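PDB 4V2X: endo-beta-1,4-glucanase (cellulase B) from Bacillus halodurans, which probably cleaves beta-1,4-glucosidic bonds within glucan chains, its family 46 carbohydrate-binding module contributing to hydrolysis of xyloglucan and beta-1,3-1,4-glucans. Local coordinates for residues E93-I98 with D133-W138; Q127-V132 with N181-Y186. All coordinates share one frame; numbering follows the deposited sequence.

Contact 1 (E93-I98 with D133-W138)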
loop_
_atom_site.group_PDB
_atom_site.type_symbol
_atom_site.label_atom_id
_atom_site.label_comp_id
_atom_site.label_asym_id
_atom_site.label_seq_id
_atom_site.Cartn_x
_atom_site.Cartn_y
_atom_site.Cartn_z
ATOM N N GLU A 93 -25.443 6.507 -37.233
ATOM C CA GLU A 93 -25.215 7.867 -37.688
ATOM C C GLU A 93 -24.559 8.723 -36.601
ATOM O O GLU A 93 -23.687 9.529 -36.899
ATOM C CB GLU A 93 -26.525 8.498 -38.165
ATOM C CG GLU A 93 -26.361 9.893 -38.740
ATOM C CD GLU A 93 -27.533 10.327 -39.606
ATOM O OE1 GLU A 93 -28.566 9.623 -39.640
ATOM O OE2 GLU A 93 -27.411 11.386 -40.252
ATOM N N LEU A 94 -24.960 8.542 -35.348
ATOM C CA LEU A 94 -24.333 9.302 -34.245
ATOM C C LEU A 94 -22.824 9.090 -34.204
ATOM O O LEU A 94 -22.044 10.039 -34.076
ATOM C CB LEU A 94 -24.937 8.891 -32.902
ATOM C CG LEU A 94 -24.311 9.540 -31.661
ATOM C CD1 LEU A 94 -24.437 11.058 -31.715
ATOM C CD2 LEU A 94 -24.962 8.971 -30.417
ATOM N N ILE A 95 -22.423 7.828 -34.288
ATOM C CA ILE A 95 -21.016 7.457 -34.258
ATOM C C ILE A 95 -20.279 8.017 -35.488
ATOM O O ILE A 95 -19.184 8.559 -35.361
ATOM C CB ILE A 95 -20.839 5.922 -34.167
ATOM C CG1 ILE A 95 -21.617 5.335 -32.976
ATOM C CG2 ILE A 95 -19.365 5.557 -34.068
ATOM C CD1 ILE A 95 -21.313 5.953 -31.624
ATOM N N GLU A 96 -20.888 7.888 -36.666
ATOM C CA GLU A 96 -20.346 8.480 -37.895
ATOM C C GLU A 96 -20.129 9.979 -37.730
ATOM O O GLU A 96 -19.080 10.502 -38.097
ATOM C CB GLU A 96 -21.300 8.260 -39.074
ATOM C CG GLU A 96 -21.455 6.814 -39.512
ATOM C CD GLU A 96 -22.611 6.608 -40.484
ATOM O OE1 GLU A 96 -23.125 7.595 -41.045
ATOM O OE2 GLU A 96 -23.009 5.447 -40.690
ATOM N N GLN A 97 -21.133 10.657 -37.183
ATOM C CA GLN A 97 -21.114 12.113 -37.065
ATOM C C GLN A 97 -20.039 12.577 -36.083
ATOM O O GLN A 97 -19.334 13.553 -36.342
ATOM C CB GLN A 97 -22.487 12.632 -36.633
ATOM C CG GLN A 97 -23.597 12.404 -37.655
ATOM C CD GLN A 97 -23.705 13.501 -38.691
ATOM O OE1 GLN A 97 -22.891 14.415 -38.733
ATOM N NE2 GLN A 97 -24.719 13.407 -39.544
ATOM N N ILE A 98 -19.907 11.874 -34.962
ATOM C CA ILE A 98 -18.867 12.190 -33.987
ATOM C C ILE A 98 -17.482 12.009 -34.603
ATOM O O ILE A 98 -16.591 12.830 -34.398
ATOM C CB ILE A 98 -19.047 11.357 -32.689
ATOM C CG1 ILE A 98 -20.211 11.929 -31.857
ATOM C CG2 ILE A 98 -17.765 11.307 -31.859
ATOM C CD1 ILE A 98 -20.031 13.372 -31.403
ATOM N N ASP A 133 -22.145 -4.154 -27.814
ATOM C CA ASP A 133 -21.264 -4.693 -28.836
ATOM C C ASP A 133 -21.447 -4.008 -30.201
ATOM O O ASP A 133 -20.474 -3.663 -30.874
ATOM C CB ASP A 133 -21.546 -6.190 -28.964
ATOM C CG ASP A 133 -20.677 -6.854 -29.974
ATOM O OD1 ASP A 133 -21.034 -6.835 -31.168
ATOM O OD2 ASP A 133 -19.648 -7.418 -29.569
ATOM N N GLN A 134 -22.698 -3.828 -30.612
ATOM C CA GLN A 134 -22.988 -3.198 -31.896
ATOM C C GLN A 134 -22.377 -1.803 -31.967
ATOM O O GLN A 134 -21.801 -1.409 -32.981
ATOM C CB GLN A 134 -24.495 -3.136 -32.118
ATOM C CG GLN A 134 -24.936 -2.457 -33.410
ATOM C CD GLN A 134 -24.467 -3.172 -34.662
ATOM O OE1 GLN A 134 -25.217 -3.948 -35.262
ATOM N NE2 GLN A 134 -23.230 -2.915 -35.069
ATOM N N VAL A 135 -22.480 -1.064 -30.873
ATOM C CA VAL A 135 -21.929 0.289 -30.838
ATOM C C VAL A 135 -20.394 0.259 -30.852
ATOM O O VAL A 135 -19.760 1.052 -31.547
ATOM C CB VAL A 135 -22.478 1.085 -29.646
ATOM C CG1 VAL A 135 -21.890 2.482 -29.641
ATOM C CG2 VAL A 135 -24.002 1.154 -29.720
ATOM N N VAL A 136 -19.797 -0.675 -30.118
ATOM C CA VAL A 136 -18.350 -0.871 -30.164
ATOM C C VAL A 136 -17.901 -1.130 -31.604
ATOM O O VAL A 136 -16.948 -0.504 -32.077
ATOM C CB VAL A 136 -17.892 -2.020 -29.235
ATOM C CG1 VAL A 136 -16.433 -2.391 -29.495
ATOM C CG2 VAL A 136 -18.085 -1.628 -27.774
ATOM N N GLN A 137 -18.600 -2.030 -32.293
ATOM C CA GLN A 137 -18.272 -2.363 -33.687
ATOM C C GLN A 137 -18.389 -1.163 -34.616
ATOM O O GLN A 137 -17.522 -0.949 -35.460
ATOM C CB GLN A 137 -19.156 -3.502 -34.206
ATOM C CG GLN A 137 -18.866 -4.843 -33.559
ATOM C CD GLN A 137 -19.715 -5.962 -34.132
ATOM O OE1 GLN A 137 -20.125 -5.916 -35.288
ATOM N NE2 GLN A 137 -19.967 -6.983 -33.327
ATOM N N TRP A 138 -19.461 -0.390 -34.475
ATOM C CA TRP A 138 -19.639 0.807 -35.300
ATOM C C TRP A 138 -18.483 1.786 -35.121
ATOM O O TRP A 138 -17.968 2.341 -36.089
ATOM C CB TRP A 138 -20.942 1.529 -34.962
ATOM C CG TRP A 138 -22.186 0.878 -35.483
ATOM C CD1 TRP A 138 -22.298 0.042 -36.564
ATOM C CD2 TRP A 138 -23.513 1.051 -34.975
ATOM N NE1 TRP A 138 -23.610 -0.322 -36.748
ATOM C CE2 TRP A 138 -24.375 0.279 -35.783
ATOM C CE3 TRP A 138 -24.060 1.778 -33.910
ATOM C CZ2 TRP A 138 -25.751 0.214 -35.558
ATOM C CZ3 TRP A 138 -25.428 1.710 -33.688
ATOM C CH2 TRP A 138 -26.256 0.929 -34.510
#
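With chi1 at -54°, Ile95 places its CG2 methyl opposite the backbone N, where it reaches Trp138, and its longer CG1 branch beside that N; chi2, also -54°, then turns CD1 toward Val135. This is helix-to-helix packing on the outside of a (beta/alpha)8 barrel, the fold of the family 5 glycoside hydrolase module: helices 92-100 and 126-141 are successive in the chain, with strand 105-108 between them. The CD1 end meets Val135, where CG1 takes the touch at 4.0 Å. Val135 holds that methyl opposite its own backbone N, and the two side chains cross at about a right angle, one methyl meeting one methyl. The other branch goes to the backbone of the next turn: Ile95 CG2 lies 4.0 Å from the carbonyl carbon of Trp138. Ile95 CG1 comes in beside the beta carbon of the same residue, 4.3 Å from Trp138 CB, and approaches the indole obliquely. The contact is van der Waals packing, methyl on methyl and methyl on a backbone carbonyl, and within 93-98 Ile95 makes all the close contacts. The backbones are closest at Ile95 and Trp138, whose CA atoms are 6.9 Å apart. Toward the barrel, Ile95 rests on Ile106 and Val135 on Ile108, both in strand 105-108, so the apolar patch runs inward to the barrel wall. Glu96 forms a salt bridge with Arg92 at the start of its helix, and an acetate, probably from the crystallisation liquor, sits near the Trp138 side chain. One turn before the tryptophan in its own helix, Gln134 covers part of one face of the indole, with Gln134 CG 3.5 Å above the Trp138 ring plane, toward the rim.

Contact 2 (Q127-V132 with N181-Y186)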
loop_
_atom_site.group_PDB
_atom_site.type_symbol
_atom_site.label_atom_id
_atom_site.label_comp_id
_atom_site.label_asym_id
_atom_site.label_seq_id
_atom_site.Cartn_x
_atom_site.Cartn_y
_atom_site.Cartn_z
ATOM N N GLN A 127 -28.748 -9.676 -24.626
ATOM C CA GLN A 127 -29.375 -8.696 -25.503
ATOM C C GLN A 127 -28.757 -7.328 -25.267
ATOM O O GLN A 127 -28.416 -6.602 -26.202
ATOM C CB GLN A 127 -30.886 -8.651 -25.261
ATOM C CG GLN A 127 -31.665 -9.746 -25.981
ATOM C CD GLN A 127 -31.389 -11.147 -25.464
ATOM O OE1 GLN A 127 -31.824 -11.518 -24.375
ATOM N NE2 GLN A 127 -30.681 -11.943 -26.257
ATOM N N PHE A 128 -28.603 -6.987 -24.001
ATOM C CA PHE A 128 -27.932 -5.749 -23.627
ATOM C C PHE A 128 -26.496 -5.758 -24.131
ATOM O O PHE A 128 -26.061 -4.821 -24.783
ATOM C CB PHE A 128 -27.971 -5.574 -22.123
ATOM C CG PHE A 128 -27.340 -4.298 -21.654
ATOM C CD1 PHE A 128 -27.981 -3.088 -21.854
ATOM C CD2 PHE A 128 -26.107 -4.308 -21.015
ATOM C CE1 PHE A 128 -27.402 -1.898 -21.427
ATOM C CE2 PHE A 128 -25.529 -3.126 -20.573
ATOM C CZ PHE A 128 -26.180 -1.922 -20.780
ATOM N N LEU A 129 -25.766 -6.831 -23.846
ATOM C CA LEU A 129 -24.394 -6.962 -24.332
ATOM C C LEU A 129 -24.286 -6.830 -25.855
ATOM O O LEU A 129 -23.378 -6.172 -26.359
ATOM C CB LEU A 129 -23.770 -8.282 -23.856
ATOM C CG LEU A 129 -22.292 -8.525 -24.184
ATOM C CD1 LEU A 129 -21.425 -7.371 -23.701
ATOM C CD2 LEU A 129 -21.829 -9.837 -23.567
ATOM N N ASN A 130 -25.208 -7.437 -26.599
ATOM C CA ASN A 130 -25.171 -7.296 -28.054
ATOM C C ASN A 130 -25.389 -5.849 -28.521
ATOM O O ASN A 130 -24.798 -5.424 -29.510
ATOM C CB ASN A 130 -26.165 -8.246 -28.731
ATOM C CG ASN A 130 -25.625 -9.663 -28.851
ATOM O OD1 ASN A 130 -24.419 -9.863 -28.993
ATOM N ND2 ASN A 130 -26.513 -10.651 -28.805
ATOM N N ARG A 131 -26.217 -5.095 -27.811
ATOM C CA ARG A 131 -26.423 -3.687 -28.152
ATOM C C ARG A 131 -25.154 -2.869 -27.889
ATOM O O ARG A 131 -24.767 -2.046 -28.716
ATOM C CB ARG A 131 -27.612 -3.111 -27.386
ATOM C CG ARG A 131 -28.939 -3.749 -27.765
ATOM C CD ARG A 131 -30.090 -2.774 -27.597
ATOM N NE ARG A 131 -30.221 -2.317 -26.212
ATOM C CZ ARG A 131 -30.738 -3.040 -25.220
ATOM N NH1 ARG A 131 -31.166 -4.278 -25.429
ATOM N NH2 ARG A 131 -30.818 -2.521 -24.001
ATOM N N VAL A 132 -24.504 -3.117 -26.752
ATOM C CA VAL A 132 -23.220 -2.477 -26.450
ATOM C C VAL A 132 -22.205 -2.860 -27.527
ATOM O O VAL A 132 -21.515 -2.013 -28.093
ATOM C CB VAL A 132 -22.691 -2.893 -25.059
ATOM C CG1 VAL A 132 -21.275 -2.366 -24.842
ATOM C CG2 VAL A 132 -23.626 -2.392 -23.960
ATOM N N ASN A 181 -13.662 -12.335 -21.986
ATOM C CA ASN A 181 -13.902 -13.455 -22.901
ATOM C C ASN A 181 -14.669 -13.031 -24.149
ATOM O O ASN A 181 -14.261 -13.355 -25.269
ATOM C CB ASN A 181 -14.652 -14.585 -22.207
ATOM C CG ASN A 181 -14.900 -15.763 -23.132
ATOM O OD1 ASN A 181 -16.025 -16.002 -23.555
ATOM N ND2 ASN A 181 -13.840 -16.478 -23.476
ATOM N N HIS A 182 -15.765 -12.298 -23.956
ATOM C CA HIS A 182 -16.590 -11.817 -25.069
ATOM C C HIS A 182 -15.775 -11.014 -26.082
ATOM O O HIS A 182 -15.903 -11.221 -27.287
ATOM C CB HIS A 182 -17.758 -10.959 -24.558
ATOM C CG HIS A 182 -18.706 -10.525 -25.634
ATOM N ND1 HIS A 182 -19.717 -11.335 -26.108
ATOM C CD2 HIS A 182 -18.794 -9.368 -26.335
ATOM C CE1 HIS A 182 -20.386 -10.697 -27.051
ATOM N NE2 HIS A 182 -19.846 -9.501 -27.209
ATOM N N PHE A 183 -14.929 -10.111 -25.592
ATOM C CA PHE A 183 -14.207 -9.187 -26.465
ATOM C C PHE A 183 -12.774 -9.612 -26.803
ATOM O O PHE A 183 -12.046 -8.853 -27.443
ATOM C CB PHE A 183 -14.204 -7.782 -25.836
ATOM C CG PHE A 183 -15.540 -7.098 -25.879
ATOM C CD1 PHE A 183 -16.091 -6.709 -27.091
ATOM C CD2 PHE A 183 -16.248 -6.834 -24.708
ATOM C CE1 PHE A 183 -17.321 -6.073 -27.146
ATOM C CE2 PHE A 183 -17.476 -6.190 -24.755
ATOM C CZ PHE A 183 -18.017 -5.817 -25.977
ATOM N N LYS A 184 -12.366 -10.820 -26.413
ATOM C CA LYS A 184 -10.951 -11.201 -26.488
ATOM C C LYS A 184 -10.329 -11.094 -27.879
ATOM O O LYS A 184 -9.149 -10.759 -27.996
ATOM C CB LYS A 184 -10.719 -12.610 -25.921
ATOM C CG LYS A 184 -11.319 -13.754 -26.725
ATOM C CD LYS A 184 -11.183 -15.062 -25.960
ATOM C CE LYS A 184 -12.063 -16.150 -26.555
ATOM N NZ LYS A 184 -11.721 -16.403 -27.979
ATOM N N ASP A 185 -11.112 -11.359 -28.923
ATOM C CA ASP A 185 -10.588 -11.334 -30.296
ATOM C C ASP A 185 -10.795 -9.998 -31.019
ATOM O O ASP A 185 -10.449 -9.869 -32.190
ATOM C CB ASP A 185 -11.199 -12.480 -31.111
ATOM C CG ASP A 185 -10.762 -13.843 -30.613
ATOM O OD1 ASP A 185 -9.559 -14.022 -30.331
ATOM O OD2 ASP A 185 -11.621 -14.735 -30.496
ATOM N N TYR A 186 -11.335 -9.003 -30.318
ATOM C CA TYR A 186 -11.532 -7.668 -30.894
ATOM C C TYR A 186 -10.198 -6.955 -31.086
ATOM O O TYR A 186 -9.255 -7.215 -30.345
ATOM C CB TYR A 186 -12.447 -6.821 -30.008
ATOM C CG TYR A 186 -13.910 -7.085 -30.248
ATOM C CD1 TYR A 186 -14.441 -8.366 -30.120
ATOM C CD2 TYR A 186 -14.769 -6.052 -30.602
ATOM C CE1 TYR A 186 -15.782 -8.610 -30.354
ATOM C CE2 TYR A 186 -16.110 -6.284 -30.827
ATOM C CZ TYR A 186 -16.611 -7.562 -30.699
ATOM O OH TYR A 186 -17.939 -7.790 -30.938
#
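Coming along helix 126-141 from Gln127, the first side chain to touch the other segment is Leu129, which lies over His182 and reaches on to Phe183. Just before it, Phe128 turns to Val110 and Arg115 instead. Leu129 CG stands opposite the backbone N (chi1 -175°), which carries both methyls across: CD2 settles over one face of the imidazole, 3.8 Å from the His182 ring centroid and only 15° off its normal, a CH-pi contact whose shortest approach is Leu129 CD2 to His182 ND1, 3.6 Å. The second methyl meets the next ring obliquely, Leu129 CD1 being 4.3 Å from Phe183 CE2. Farther along, Arg131 faces elsewhere, to a salt bridge with Glu82, and Val132 adds a little cover. Both helices belong to the outer layer of the (beta/alpha)8 barrel, and Phe183 runs inward onto Leu190 and Phe192 of strand 190-193. His182 in turn points its edge at that phenylalanine, with His182 CD2 3.5 Å above the centre of the Phe183 ring, while Phe183 CD1 stands at 3.5 Å over the centre of the Tyr186 ring. On its far side from the backbone, the imidazole is hydrogen-bonded through NE2 to Asp133 OD2. Replacing His182 by an alanine would probably leave the Leu129 methyl without its ring face, open a gap against Phe183 and deprive Asp133 of a partner. The imidazole thus does two jobs, offering a face to a methyl and an NE2 to a carboxylate; that bond should fix the ring's rotation, and the nearby charge may favour a protonated imidazole.

In the fold
Contacts 1 and 2 share helix 126-141 and lie with their centres about 14 Å apart. Along the chain their segments alternate: 93-98, 127-132, 133-138, 181-186. Helix 126-141 is packed against helix 92-100 in contact 1 and the end of helix 165-183 in contact 2; the short helix 153-158 intervenes in the chain. Ile95 meets Val135 and Trp138, while Leu129, and further on Asp133 and Val136, meet 181-186: Asp133 OD2 packs against Phe183 CE1 at 3.6 Å, and Val136 CG1 lies 4.1 Å from Tyr186 CE2. Away from the calcium site at Asp216 and Asp217, the two contacts pack helices of the barrel's outer layer and are tied together through Asp133.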